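Local coordinates for Exo-poly-alpha-D-galacturonosidase (Thermotoga maritima, PDB 3JUR), which probably hydrolyses polygalacturonate from the chain ends as a family 28 glycosidase, and forms a tetramer of beta-helical subunits, at residues 45-50 and 62-67; 125-130 and 193-198; 359-364 and 419-424; 397-402 and 440-445. All coordinates share one frame; numbering follows the deposited sequence.

Contact 1 of 4, residues 45-50 and 62-67; sequences ESFKRA and LIVPEG
Two methyl groups approach the Phe47 ring obliquely, both on its CD1-CE1 side. Leu62 CD2 lies 4.0 Å from Phe47 CD1, and the next carbon round the ring, Phe47 CE1, is 3.9 Å from Val64 CG2. The aromatic side chain crosses both aliphatic ones at about a right angle, and its CD1-CE1 bond spans two alternate residues of the strand. A chi1 of -80°, with CG opposite the carbonyl carbon, swings the ring off the helix towards residues 62-64. This is the flank of helix 44-57 against strand 60-64, at the N-terminal end of a right-handed parallel beta-helix, where pectinases of this fold commonly carry a capping helix. The helix and strand segments run at 155°, nearly antiparallel, with their axes 10.2 Å apart. One helical turn beyond Phe47, the small Ala50 allows a closer approach, its CB standing 3.6 Å from Leu62 CD1. Leu62 CD1 thus meets the alanine, while Leu62 CD2 lies between Phe47 CD1 and Ala50 CB, 4.1 Å from the latter. Leu82 of strand 80-84 packs against Phe47, Leu62 and Val64 alike.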
loop_
_atom_site.group_PDB
_atom_site.type_symbol
_atom_site.label_atom_id
_atom_site.label_comp_id
_atom_site.label_asym_id
_atom_site.label_seq_id
_atom_site.Cartn_x
_atom_site.Cartn_y
_atom_site.Cartn_z
ATOM N N GLU D 45 -12.350 61.680 15.776
ATOM C CA GLU D 45 -13.360 62.245 16.679
ATOM C C GLU D 45 -14.778 61.844 16.291
ATOM O O GLU D 45 -15.664 61.758 17.148
ATOM C CB GLU D 45 -13.256 63.773 16.722
ATOM C CG GLU D 45 -12.058 64.292 17.493
ATOM C CD GLU D 45 -12.192 64.079 18.993
ATOM O OE1 GLU D 45 -13.064 64.721 19.621
ATOM O OE2 GLU D 45 -11.412 63.278 19.544
ATOM N N SER D 46 -14.986 61.618 14.999
ATOM C CA SER D 46 -16.270 61.159 14.492
ATOM C C SER D 46 -16.651 59.837 15.142
ATOM O O SER D 46 -17.766 59.692 15.640
ATOM C CB SER D 46 -16.229 61.020 12.970
ATOM O OG SER D 46 -15.898 62.265 12.377
ATOM N N PHE D 47 -15.710 58.891 15.151
ATOM C CA PHE D 47 -15.907 57.605 15.816
ATOM C C PHE D 47 -16.182 57.783 17.303
ATOM O O PHE D 47 -17.116 57.184 17.838
ATOM C CB PHE D 47 -14.699 56.676 15.612
ATOM C CG PHE D 47 -14.687 55.986 14.278
ATOM C CD1 PHE D 47 -15.458 54.854 14.062
ATOM C CD2 PHE D 47 -13.921 56.483 13.230
ATOM C CE1 PHE D 47 -15.463 54.220 12.823
ATOM C CE2 PHE D 47 -13.919 55.861 11.995
ATOM C CZ PHE D 47 -14.691 54.720 11.790
ATOM N N LYS D 48 -15.374 58.616 17.956
ATOM C CA LYS D 48 -15.448 58.789 19.404
ATOM C C LYS D 48 -16.796 59.385 19.829
ATOM O O LYS D 48 -17.406 58.923 20.791
ATOM C CB LYS D 48 -14.283 59.650 19.903
ATOM C CG LYS D 48 -13.870 59.380 21.345
ATOM C CD LYS D 48 -13.539 60.665 22.093
ATOM C CE LYS D 48 -14.774 61.210 22.816
ATOM N NZ LYS D 48 -14.660 62.642 23.265
ATOM N N ARG D 49 -17.263 60.393 19.095
ATOM C CA ARG D 49 -18.527 61.053 19.412
ATOM C C ARG D 49 -19.725 60.156 19.089
ATOM O O ARG D 49 -20.717 60.150 19.820
ATOM C CB ARG D 49 -18.641 62.381 18.670
ATOM C CG ARG D 49 -19.106 63.537 19.539
ATOM C CD ARG D 49 -19.506 64.743 18.687
ATOM N NE ARG D 49 -18.604 64.925 17.547
ATOM C CZ ARG D 49 -18.935 65.526 16.406
ATOM N NH1 ARG D 49 -20.158 66.016 16.224
ATOM N NH2 ARG D 49 -18.036 65.630 15.438
ATOM N N ALA D 50 -19.621 59.390 18.003
ATOM C CA ALA D 50 -20.680 58.455 17.609
ATOM C C ALA D 50 -20.865 57.331 18.627
ATOM O O ALA D 50 -21.995 56.967 18.950
ATOM C CB ALA D 50 -20.412 57.889 16.229
ATOM N N LEU D 62 -23.333 51.372 15.168
ATOM C CA LEU D 62 -22.668 52.480 14.484
ATOM C C LEU D 62 -22.442 52.076 13.030
ATOM O O LEU D 62 -21.678 51.153 12.745
ATOM C CB LEU D 62 -21.340 52.844 15.178
ATOM C CG LEU D 62 -20.335 53.800 14.506
ATOM C CD1 LEU D 62 -20.981 55.099 14.027
ATOM C CD2 LEU D 62 -19.159 54.108 15.420
ATOM N N ILE D 63 -23.116 52.767 12.117
ATOM C CA ILE D 63 -23.018 52.445 10.698
ATOM C C ILE D 63 -21.894 53.238 10.028
ATOM O O ILE D 63 -21.899 54.471 10.029
ATOM C CB ILE D 63 -24.379 52.645 9.966
ATOM C CG1 ILE D 63 -25.408 51.626 10.474
ATOM C CG2 ILE D 63 -24.214 52.522 8.445
ATOM C CD1 ILE D 63 -26.850 52.025 10.231
ATOM N N VAL D 64 -20.925 52.505 9.488
ATOM C CA VAL D 64 -19.856 53.069 8.672
ATOM C C VAL D 64 -20.173 52.735 7.212
ATOM O O VAL D 64 -19.979 51.593 6.784
ATOM C CB VAL D 64 -18.463 52.480 9.051
ATOM C CG1 VAL D 64 -17.357 53.140 8.241
ATOM C CG2 VAL D 64 -18.195 52.618 10.546
ATOM N N PRO D 65 -20.663 53.725 6.444
ATOM C CA PRO D 65 -21.105 53.470 5.072
ATOM C C PRO D 65 -19.949 53.367 4.068
ATOM O O PRO D 65 -18.776 53.372 4.465
ATOM C CB PRO D 65 -21.986 54.688 4.762
ATOM C CG PRO D 65 -21.436 55.782 5.605
ATOM C CD PRO D 65 -20.808 55.148 6.819
ATOM N N GLU D 66 -20.295 53.260 2.783
ATOM C CA GLU D 66 -19.333 53.285 1.676
ATOM C C GLU D 66 -18.337 54.444 1.819
ATOM O O GLU D 66 -18.693 55.528 2.290
ATOM C CB GLU D 66 -20.097 53.398 0.344
ATOM C CG GLU D 66 -19.267 53.770 -0.898
ATOM C CD GLU D 66 -20.078 54.542 -1.950
ATOM O OE1 GLU D 66 -20.777 55.516 -1.585
ATOM O OE2 GLU D 66 -20.014 54.184 -3.149
ATOM N N GLY D 67 -17.097 54.197 1.408
ATOM C CA GLY D 67 -16.037 55.205 1.438
ATOM C C GLY D 67 -14.819 54.683 2.175
ATOM O O GLY D 67 -14.837 53.564 2.705
#

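Contact 2 of 4, residues 125-130 and 193-198; sequences VAITGS and VQFYRC
Phe195 points the CE1-CZ part of its ring at two branched side chains, and each meets it differently. Val125 CG1 comes in at the ring's edge, close to the ring plane, 3.8 Å from Phe195 CE1. Ile127 CD1 instead reaches Phe195 CZ on an oblique path, at 3.8 Å. That same methyl also touches Val193 CG1 at 3.8 Å; here the two aliphatic chains slide past each other in opposite directions, side by side, with Ile127 CD1 as the shared point between the aromatic ring and the valine. Val125 holds CG1 opposite its backbone N (chi1 175°), which puts this branch at the ring edge. All four residues are buried and exchange only carbon contacts. The strand segments run nearly antiparallel, at 164°, with axes 10.3 Å apart, so the side chains rather than backbone bonds span the distance. This is the filled interior of a parallel beta-helix, where inward residues of different faces interdigitate. Strand 125-128 pairs in parallel with strands 80-84 and 201-204, and strand 193-196 with strands 117-120 and 216-219. Val201 and Val203 of strand 201-204 pack on Phe195, and Val117 of strand 117-120 on Ile127, tying the contact to neighbouring strands of both faces.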
loop_
_atom_site.group_PDB
_atom_site.type_symbol
_atom_site.label_atom_id
_atom_site.label_comp_id
_atom_site.label_asym_id
_atom_site.label_seq_id
_atom_site.Cartn_x
_atom_site.Cartn_y
_atom_site.Cartn_z
ATOM N N VAL D 125 -20.290 43.235 22.643
ATOM C CA VAL D 125 -19.611 44.075 21.669
ATOM C C VAL D 125 -19.470 43.305 20.357
ATOM O O VAL D 125 -19.118 42.126 20.363
ATOM C CB VAL D 125 -18.237 44.561 22.206
ATOM C CG1 VAL D 125 -17.483 45.345 21.142
ATOM C CG2 VAL D 125 -18.427 45.441 23.443
ATOM N N ALA D 126 -19.774 43.957 19.236
ATOM C CA ALA D 126 -19.744 43.280 17.938
ATOM C C ALA D 126 -19.100 44.113 16.840
ATOM O O ALA D 126 -19.200 45.342 16.838
ATOM C CB ALA D 126 -21.149 42.856 17.525
ATOM N N ILE D 127 -18.419 43.431 15.920
ATOM C CA ILE D 127 -17.954 44.043 14.679
ATOM C C ILE D 127 -18.552 43.244 13.522
ATOM O O ILE D 127 -18.264 42.059 13.368
ATOM C CB ILE D 127 -16.415 44.078 14.595
ATOM C CG1 ILE D 127 -15.836 44.932 15.735
ATOM C CG2 ILE D 127 -15.959 44.591 13.226
ATOM C CD1 ILE D 127 -14.347 44.687 16.002
ATOM N N THR D 128 -19.399 43.894 12.729
ATOM C CA THR D 128 -20.178 43.211 11.692
ATOM C C THR D 128 -20.060 43.957 10.357
ATOM O O THR D 128 -19.419 45.011 10.285
ATOM C CB THR D 128 -21.682 43.077 12.090
ATOM O OG1 THR D 128 -22.314 44.363 12.055
ATOM C CG2 THR D 128 -21.841 42.488 13.489
ATOM N N GLY D 129 -20.678 43.412 9.312
ATOM C CA GLY D 129 -20.697 44.054 7.999
ATOM C C GLY D 129 -19.728 43.408 7.034
ATOM O O GLY D 129 -18.966 42.531 7.413
ATOM N N SER D 130 -19.745 43.850 5.785
ATOM C CA SER D 130 -18.912 43.240 4.756
ATOM C C SER D 130 -17.792 44.168 4.279
ATOM O O SER D 130 -17.239 43.975 3.193
ATOM C CB SER D 130 -19.778 42.818 3.573
ATOM O OG SER D 130 -20.362 43.969 2.984
ATOM N N VAL D 193 -7.156 44.044 16.240
ATOM C CA VAL D 193 -8.417 44.040 16.981
ATOM C C VAL D 193 -8.210 43.294 18.302
ATOM O O VAL D 193 -7.831 42.122 18.306
ATOM C CB VAL D 193 -9.570 43.382 16.155
ATOM C CG1 VAL D 193 -10.885 43.389 16.936
ATOM C CG2 VAL D 193 -9.746 44.067 14.799
ATOM N N GLN D 194 -8.446 43.976 19.421
ATOM C CA GLN D 194 -8.242 43.367 20.732
ATOM C C GLN D 194 -9.424 43.602 21.658
ATOM O O GLN D 194 -9.845 44.736 21.874
ATOM C CB GLN D 194 -6.933 43.849 21.379
ATOM C CG GLN D 194 -6.511 43.055 22.630
ATOM C CD GLN D 194 -5.147 43.473 23.174
ATOM O OE1 GLN D 194 -5.009 44.507 23.829
ATOM N NE2 GLN D 194 -4.134 42.656 22.907
ATOM N N PHE D 195 -9.972 42.501 22.163
ATOM C CA PHE D 195 -10.970 42.516 23.222
ATOM C C PHE D 195 -10.270 42.021 24.477
ATOM O O PHE D 195 -9.788 40.885 24.518
ATOM C CB PHE D 195 -12.141 41.586 22.876
ATOM C CG PHE D 195 -12.827 41.929 21.581
ATOM C CD1 PHE D 195 -13.849 42.877 21.550
ATOM C CD2 PHE D 195 -12.450 41.305 20.387
ATOM C CE1 PHE D 195 -14.483 43.213 20.353
ATOM C CE2 PHE D 195 -13.081 41.631 19.184
ATOM C CZ PHE D 195 -14.098 42.594 19.170
ATOM N N TYR D 196 -10.199 42.876 25.489
ATOM C CA TYR D 196 -9.493 42.547 26.728
ATOM C C TYR D 196 -10.471 42.386 27.890
ATOM O O TYR D 196 -11.163 43.340 28.270
ATOM C CB TYR D 196 -8.440 43.613 27.048
ATOM C CG TYR D 196 -7.184 43.042 27.653
ATOM C CD1 TYR D 196 -6.053 42.805 26.866
ATOM C CD2 TYR D 196 -7.129 42.714 29.006
ATOM C CE1 TYR D 196 -4.891 42.265 27.418
ATOM C CE2 TYR D 196 -5.977 42.178 29.570
ATOM C CZ TYR D 196 -4.863 41.956 28.776
ATOM O OH TYR D 196 -3.732 41.415 29.340
ATOM N N ARG D 197 -10.523 41.169 28.435
ATOM C CA ARG D 197 -11.433 40.799 29.526
ATOM C C ARG D 197 -12.898 41.123 29.192
ATOM O O ARG D 197 -13.598 41.788 29.964
ATOM C CB ARG D 197 -11.013 41.448 30.854
ATOM C CG ARG D 197 -9.582 41.156 31.305
ATOM C CD ARG D 197 -9.371 41.580 32.762
ATOM N NE ARG D 197 -9.551 43.019 32.960
ATOM C CZ ARG D 197 -8.642 43.838 33.489
ATOM N NH1 ARG D 197 -7.469 43.373 33.898
ATOM N NH2 ARG D 197 -8.914 45.130 33.628
ATOM N N CYS D 198 -13.348 40.652 28.031
ATOM C CA CYS D 198 -14.695 40.949 27.558
ATOM C C CYS D 198 -15.587 39.715 27.572
ATOM O O CYS D 198 -15.101 38.588 27.534
ATOM C CB CYS D 198 -14.651 41.543 26.149
ATOM S SG CYS D 198 -13.830 43.130 26.047
#

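Contact 3 of 4, residues 359-364 and 419-424; sequences NLRYDN and LEFGQL
Glu420 OE1 takes both terminal nitrogens of Arg361 on a single oxygen, in a salt bridge. Arg361 NH2 is the nearer at 2.6 Å from Glu420 OE1, with an N-H...O angle of 142°, while the bond from Arg361 NH1 to the same oxygen is 3.0 Å long and weak. The bridge is therefore not the flat two-oxygen kind: the guanidinium and carboxylate planes are turned 47° apart, and NH2 approaches OE1 from its anti side, tilted out of the carboxylate plane. Glu420 reaches out with CG opposite its backbone N (chi1 -161°) and the chain extended beyond, meeting the arginine at about a right angle. Glu420 CG also lies over one face of the Phe421 ring, offset toward the rim, whereas Arg361 NH2 sits at that ring's edge, 3.7 Å from Phe421 CD2. The arginine's backbone is held by an Asx turn, in which Arg361 N donates to Asn359 OD1 at 2.9 Å. Replacing Arg361 with alanine would probably leave the Glu420 carboxylate without its salt-bridge partner and the carbonyl of Gly394 without the NH2 donor it now has. Phe421 and Gly422 face Gly443 in a G1 beta bulge, where the chain turns a corner. The loop after strand 357-359 thus reaches the corner between strands 415-419 and 422-426, past the end of strand 388-393, which lies between 357-359 and 415-419 in the sheet.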
loop_
_atom_site.group_PDB
_atom_site.type_symbol
_atom_site.label_atom_id
_atom_site.label_comp_id
_atom_site.label_asym_id
_atom_site.label_seq_id
_atom_site.Cartn_x
_atom_site.Cartn_y
_atom_site.Cartn_z
ATOM N N ASN D 359 6.441 20.089 19.243
ATOM C CA ASN D 359 7.805 20.499 19.580
ATOM C C ASN D 359 7.903 21.036 21.007
ATOM O O ASN D 359 7.243 22.037 21.352
ATOM C CB ASN D 359 8.290 21.554 18.575
ATOM C CG ASN D 359 9.745 21.942 18.781
ATOM O OD1 ASN D 359 10.497 21.262 19.491
ATOM N ND2 ASN D 359 10.152 23.046 18.160
ATOM N N LEU D 360 8.712 20.371 21.834
ATOM C CA LEU D 360 8.911 20.824 23.212
ATOM C C LEU D 360 10.253 21.529 23.395
ATOM O O LEU D 360 10.706 21.725 24.524
ATOM C CB LEU D 360 8.749 19.676 24.218
ATOM C CG LEU D 360 7.340 19.327 24.701
ATOM C CD1 LEU D 360 6.455 18.779 23.578
ATOM C CD2 LEU D 360 7.421 18.342 25.867
ATOM N N ARG D 361 10.866 21.922 22.278
ATOM C CA ARG D 361 12.152 22.625 22.280
ATOM C C ARG D 361 12.065 23.980 21.576
ATOM O O ARG D 361 13.035 24.426 20.965
ATOM C CB ARG D 361 13.230 21.781 21.601
ATOM C CG ARG D 361 13.568 20.499 22.317
ATOM C CD ARG D 361 14.148 19.512 21.339
ATOM N NE ARG D 361 13.793 18.143 21.699
ATOM C CZ ARG D 361 14.162 17.064 21.015
ATOM N NH1 ARG D 361 14.903 17.185 19.917
ATOM N NH2 ARG D 361 13.790 15.859 21.437
ATOM N N TYR D 362 10.907 24.622 21.669
ATOM C CA TYR D 362 10.661 25.903 21.018
ATOM C C TYR D 362 11.695 26.977 21.377
ATOM O O TYR D 362 11.977 27.199 22.560
ATOM C CB TYR D 362 9.260 26.399 21.361
ATOM C CG TYR D 362 8.875 27.634 20.602
ATOM C CD1 TYR D 362 8.514 27.557 19.255
ATOM C CD2 TYR D 362 8.884 28.884 21.218
ATOM C CE1 TYR D 362 8.171 28.688 18.544
ATOM C CE2 TYR D 362 8.530 30.026 20.511
ATOM C CZ TYR D 362 8.171 29.915 19.177
ATOM O OH TYR D 362 7.818 31.032 18.467
ATOM N N ASP D 363 12.235 27.635 20.348
ATOM C CA ASP D 363 13.311 28.655 20.465
ATOM C C ASP D 363 14.608 28.142 21.113
ATOM O O ASP D 363 15.485 28.936 21.460
ATOM C CB ASP D 363 12.834 29.927 21.199
ATOM C CG ASP D 363 12.014 30.868 20.312
ATOM O OD1 ASP D 363 11.845 30.597 19.108
ATOM O OD2 ASP D 363 11.533 31.898 20.832
ATOM N N ASN D 364 14.728 26.822 21.258
ATOM C CA ASN D 364 15.881 26.185 21.922
ATOM C C ASN D 364 16.177 26.767 23.308
ATOM O O ASN D 364 17.332 26.937 23.689
ATOM C CB ASN D 364 17.132 26.224 21.033
ATOM C CG ASN D 364 16.973 25.396 19.775
ATOM O OD1 ASN D 364 17.389 24.234 19.722
ATOM N ND2 ASN D 364 16.349 25.980 18.757
ATOM N N LEU D 419 10.205 10.738 15.598
ATOM C CA LEU D 419 9.771 10.684 16.988
ATOM C C LEU D 419 10.984 10.682 17.902
ATOM O O LEU D 419 11.892 9.875 17.727
ATOM C CB LEU D 419 8.920 9.436 17.261
ATOM C CG LEU D 419 8.367 9.298 18.692
ATOM C CD1 LEU D 419 7.220 10.290 18.948
ATOM C CD2 LEU D 419 7.916 7.865 18.990
ATOM N N GLU D 420 10.996 11.592 18.870
ATOM C CA GLU D 420 12.000 11.559 19.924
ATOM C C GLU D 420 11.357 11.913 21.255
ATOM O O GLU D 420 10.776 12.999 21.412
ATOM C CB GLU D 420 13.188 12.482 19.617
ATOM C CG GLU D 420 14.435 12.118 20.445
ATOM C CD GLU D 420 15.643 13.019 20.203
ATOM O OE1 GLU D 420 15.495 14.265 20.189
ATOM O OE2 GLU D 420 16.753 12.474 20.053
ATOM N N PHE D 421 11.473 10.994 22.209
ATOM C CA PHE D 421 10.878 11.152 23.543
ATOM C C PHE D 421 9.362 11.369 23.457
ATOM O O PHE D 421 8.816 12.384 23.912
ATOM C CB PHE D 421 11.567 12.276 24.324
ATOM C CG PHE D 421 13.070 12.125 24.423
ATOM C CD1 PHE D 421 13.642 10.962 24.934
ATOM C CD2 PHE D 421 13.908 13.162 24.029
ATOM C CE1 PHE D 421 15.032 10.822 25.039
ATOM C CE2 PHE D 421 15.305 13.032 24.130
ATOM C CZ PHE D 421 15.863 11.861 24.635
ATOM N N GLY D 422 8.687 10.396 22.861
ATOM C CA GLY D 422 7.252 10.466 22.681
ATOM C C GLY D 422 6.616 9.095 22.640
ATOM O O GLY D 422 7.301 8.073 22.530
ATOM N N GLN D 423 5.295 9.094 22.728
ATOM C CA GLN D 423 4.480 7.894 22.687
ATOM C C GLN D 423 3.458 8.130 21.573
ATOM O O GLN D 423 2.601 9.002 21.691
ATOM C CB GLN D 423 3.805 7.702 24.051
ATOM C CG GLN D 423 2.988 6.418 24.225
ATOM C CD GLN D 423 2.105 6.463 25.469
ATOM O OE1 GLN D 423 1.508 7.497 25.783
ATOM N NE2 GLN D 423 2.021 5.339 26.183
ATOM N N LEU D 424 3.580 7.389 20.474
ATOM C CA LEU D 424 2.712 7.600 19.315
ATOM C C LEU D 424 1.917 6.341 18.985
ATOM O O LEU D 424 2.478 5.242 18.869
ATOM C CB LEU D 424 3.532 8.065 18.092
ATOM C CG LEU D 424 2.862 8.261 16.724
ATOM C CD1 LEU D 424 1.823 9.375 16.751
ATOM C CD2 LEU D 424 3.912 8.525 15.619
#

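Contact 4 of 4, residues 397-402 and 440-445; sequences NDYVKD and YIEGKA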
loop_
_atom_site.group_PDB
_atom_site.type_symbol
_atom_site.label_atom_id
_atom_site.label_comp_id
_atom_site.label_asym_id
_atom_site.label_seq_id
_atom_site.Cartn_x
_atom_site.Cartn_y
_atom_site.Cartn_z
ATOM N N ASN D 397 13.288 13.975 30.096
ATOM C CA ASN D 397 12.517 13.962 31.341
ATOM C C ASN D 397 11.049 14.430 31.189
ATOM O O ASN D 397 10.393 14.768 32.178
ATOM C CB ASN D 397 13.238 14.818 32.394
ATOM C CG ASN D 397 13.435 16.263 31.946
ATOM O OD1 ASN D 397 13.107 16.638 30.808
ATOM N ND2 ASN D 397 13.969 17.080 32.838
ATOM N N ASP D 398 10.540 14.449 29.960
ATOM C CA ASP D 398 9.186 14.933 29.686
ATOM C C ASP D 398 8.729 14.448 28.304
ATOM O O ASP D 398 8.754 15.193 27.328
ATOM C CB ASP D 398 9.141 16.471 29.791
ATOM C CG ASP D 398 7.732 17.038 29.738
ATOM O OD1 ASP D 398 6.740 16.279 29.840
ATOM O OD2 ASP D 398 7.617 18.273 29.589
ATOM N N TYR D 399 8.339 13.181 28.225
ATOM C CA TYR D 399 7.819 12.607 26.991
ATOM C C TYR D 399 6.518 13.276 26.563
ATOM O O TYR D 399 5.703 13.642 27.410
ATOM C CB TYR D 399 7.541 11.117 27.185
ATOM C CG TYR D 399 8.688 10.177 26.861
ATOM C CD1 TYR D 399 9.966 10.378 27.391
ATOM C CD2 TYR D 399 8.479 9.060 26.062
ATOM C CE1 TYR D 399 11.013 9.491 27.109
ATOM C CE2 TYR D 399 9.521 8.168 25.776
ATOM C CZ TYR D 399 10.775 8.394 26.300
ATOM O OH TYR D 399 11.793 7.524 26.010
ATOM N N VAL D 400 6.334 13.420 25.250
ATOM C CA VAL D 400 5.017 13.662 24.660
ATOM C C VAL D 400 4.203 12.360 24.813
ATOM O O VAL D 400 4.672 11.271 24.446
ATOM C CB VAL D 400 5.140 14.073 23.173
ATOM C CG1 VAL D 400 3.773 14.356 22.556
ATOM C CG2 VAL D 400 6.001 15.317 23.030
ATOM N N LYS D 401 3.010 12.463 25.395
ATOM C CA LYS D 401 2.233 11.273 25.745
ATOM C C LYS D 401 0.892 11.224 25.037
ATOM O O LYS D 401 0.293 12.269 24.741
ATOM C CB LYS D 401 2.000 11.201 27.261
ATOM C CG LYS D 401 3.264 11.027 28.097
ATOM C CD LYS D 401 3.019 11.497 29.529
ATOM C CE LYS D 401 4.265 11.371 30.420
ATOM N NZ LYS D 401 5.257 12.472 30.203
ATOM N N ASP D 402 0.422 10.000 24.781
ATOM C CA ASP D 402 -0.953 9.757 24.325
ATOM C C ASP D 402 -1.326 10.543 23.060
ATOM O O ASP D 402 -2.320 11.274 23.023
ATOM C CB ASP D 402 -1.943 10.044 25.475
ATOM C CG ASP D 402 -3.346 9.522 25.196
ATOM O OD1 ASP D 402 -3.490 8.449 24.554
ATOM O OD2 ASP D 402 -4.316 10.188 25.633
ATOM N N TYR D 440 2.227 1.518 16.874
ATOM C CA TYR D 440 2.505 2.082 18.195
ATOM C C TYR D 440 4.002 2.123 18.439
ATOM O O TYR D 440 4.681 1.110 18.312
ATOM C CB TYR D 440 1.823 1.284 19.310
ATOM C CG TYR D 440 2.218 1.750 20.698
ATOM C CD1 TYR D 440 1.645 2.885 21.259
ATOM C CD2 TYR D 440 3.178 1.063 21.441
ATOM C CE1 TYR D 440 2.004 3.318 22.513
ATOM C CE2 TYR D 440 3.547 1.492 22.701
ATOM C CZ TYR D 440 2.956 2.618 23.232
ATOM O OH TYR D 440 3.313 3.049 24.489
ATOM N N ILE D 441 4.512 3.303 18.779
ATOM C CA ILE D 441 5.932 3.465 19.079
ATOM C C ILE D 441 6.092 4.285 20.355
ATOM O O ILE D 441 5.470 5.334 20.493
ATOM C CB ILE D 441 6.731 4.151 17.921
ATOM C CG1 ILE D 441 6.647 3.348 16.620
ATOM C CG2 ILE D 441 8.200 4.297 18.304
ATOM C CD1 ILE D 441 7.072 4.142 15.363
ATOM N N GLU D 442 6.907 3.790 21.287
ATOM C CA GLU D 442 7.304 4.577 22.457
ATOM C C GLU D 442 8.820 4.663 22.525
ATOM O O GLU D 442 9.507 3.643 22.606
ATOM C CB GLU D 442 6.738 3.987 23.755
ATOM C CG GLU D 442 7.039 4.838 24.990
ATOM C CD GLU D 442 6.331 4.357 26.251
ATOM O OE1 GLU D 442 5.539 5.150 26.802
ATOM O OE2 GLU D 442 6.567 3.204 26.698
ATOM N N GLY D 443 9.328 5.891 22.478
ATOM C CA GLY D 443 10.758 6.148 22.539
ATOM C C GLY D 443 11.246 7.067 21.436
ATOM O O GLY D 443 10.850 8.241 21.361
ATOM N N LYS D 444 12.126 6.531 20.592
ATOM C CA LYS D 444 12.714 7.267 19.475
ATOM C C LYS D 444 12.456 6.511 18.183
ATOM O O LYS D 444 12.486 5.278 18.163
ATOM C CB LYS D 444 14.231 7.422 19.656
ATOM C CG LYS D 444 14.659 8.148 20.925
ATOM C CD LYS D 444 16.181 8.282 21.010
ATOM C CE LYS D 444 16.574 9.074 22.243
ATOM N NZ LYS D 444 18.044 9.292 22.347
ATOM N N ALA D 445 12.209 7.245 17.101
ATOM C CA ALA D 445 12.055 6.616 15.802
ATOM C C ALA D 445 12.264 7.567 14.621
ATOM O O ALA D 445 12.025 8.780 14.708
ATOM C CB ALA D 445 10.695 5.900 15.698
#
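Tyr399 and Gly443 are the closest backbone points, with CA of Tyr399 8.4 Å from CA of Gly443, too far for the two chains to pair directly. Tyr399 immediately precedes strand 400-406, and Gly443 is the corner between strands 438-442 and 444-447. The glycine has phi 130° and psi -117°, a conformation in which a beta carbon would jam against the preceding carbonyl oxygen. The tyrosine side chain bridges the separation. Gly443 CA meets the ring obliquely: Tyr399 OH is 3.9 Å from it, and Tyr399 CE2 is 4.0 Å from Gly443 N. At the same ring carbon, Glu442 CG comes to 4.2 Å from Tyr399 CE2, so the methylene part of the glutamate, not its carboxylate, makes the contact. This is the C-terminal end of the beta-helix, where strand 422-426 lies between its parallel neighbour 400-406 and its antiparallel neighbour 438-442, and the tyrosine passes over the start of that middle strand. Lys401 folds back along its own segment, its NZ donating to Tyr399 O at 3.1 Å, which ties down the backbone from which the ring projects. On the 440-445 side the sheet does not stop at the subunit: Tyr440, Ile441, Glu442, Lys444 and Ala445 form an antiparallel ladder with a strand of the third subunit, another copy of this protein, and Ile441 packs on Ile441 of that chain.

How the contacts relate
The contacts come along the beta-helix from one end to the other. Contact 1 lies at the N-terminal end, the centres of contacts 1 and 2 are 15 Å apart, and contacts 3 and 4 lie beyond the chain's centre; the centres of contacts 1 and 4 are 55 Å apart. Along the chain contacts 1 and 2 each close before the next begins, whereas the segments of 3 and 4 alternate. Those two have centres only 9 Å apart and share strand neighbours: Leu424 N lies 2.8 Å from Ile441 O, a probable hydrogen bond between strands 422-426 and 438-442. The series thus runs from the helix-covered N-terminal end to the C-terminal edge that joins another subunit.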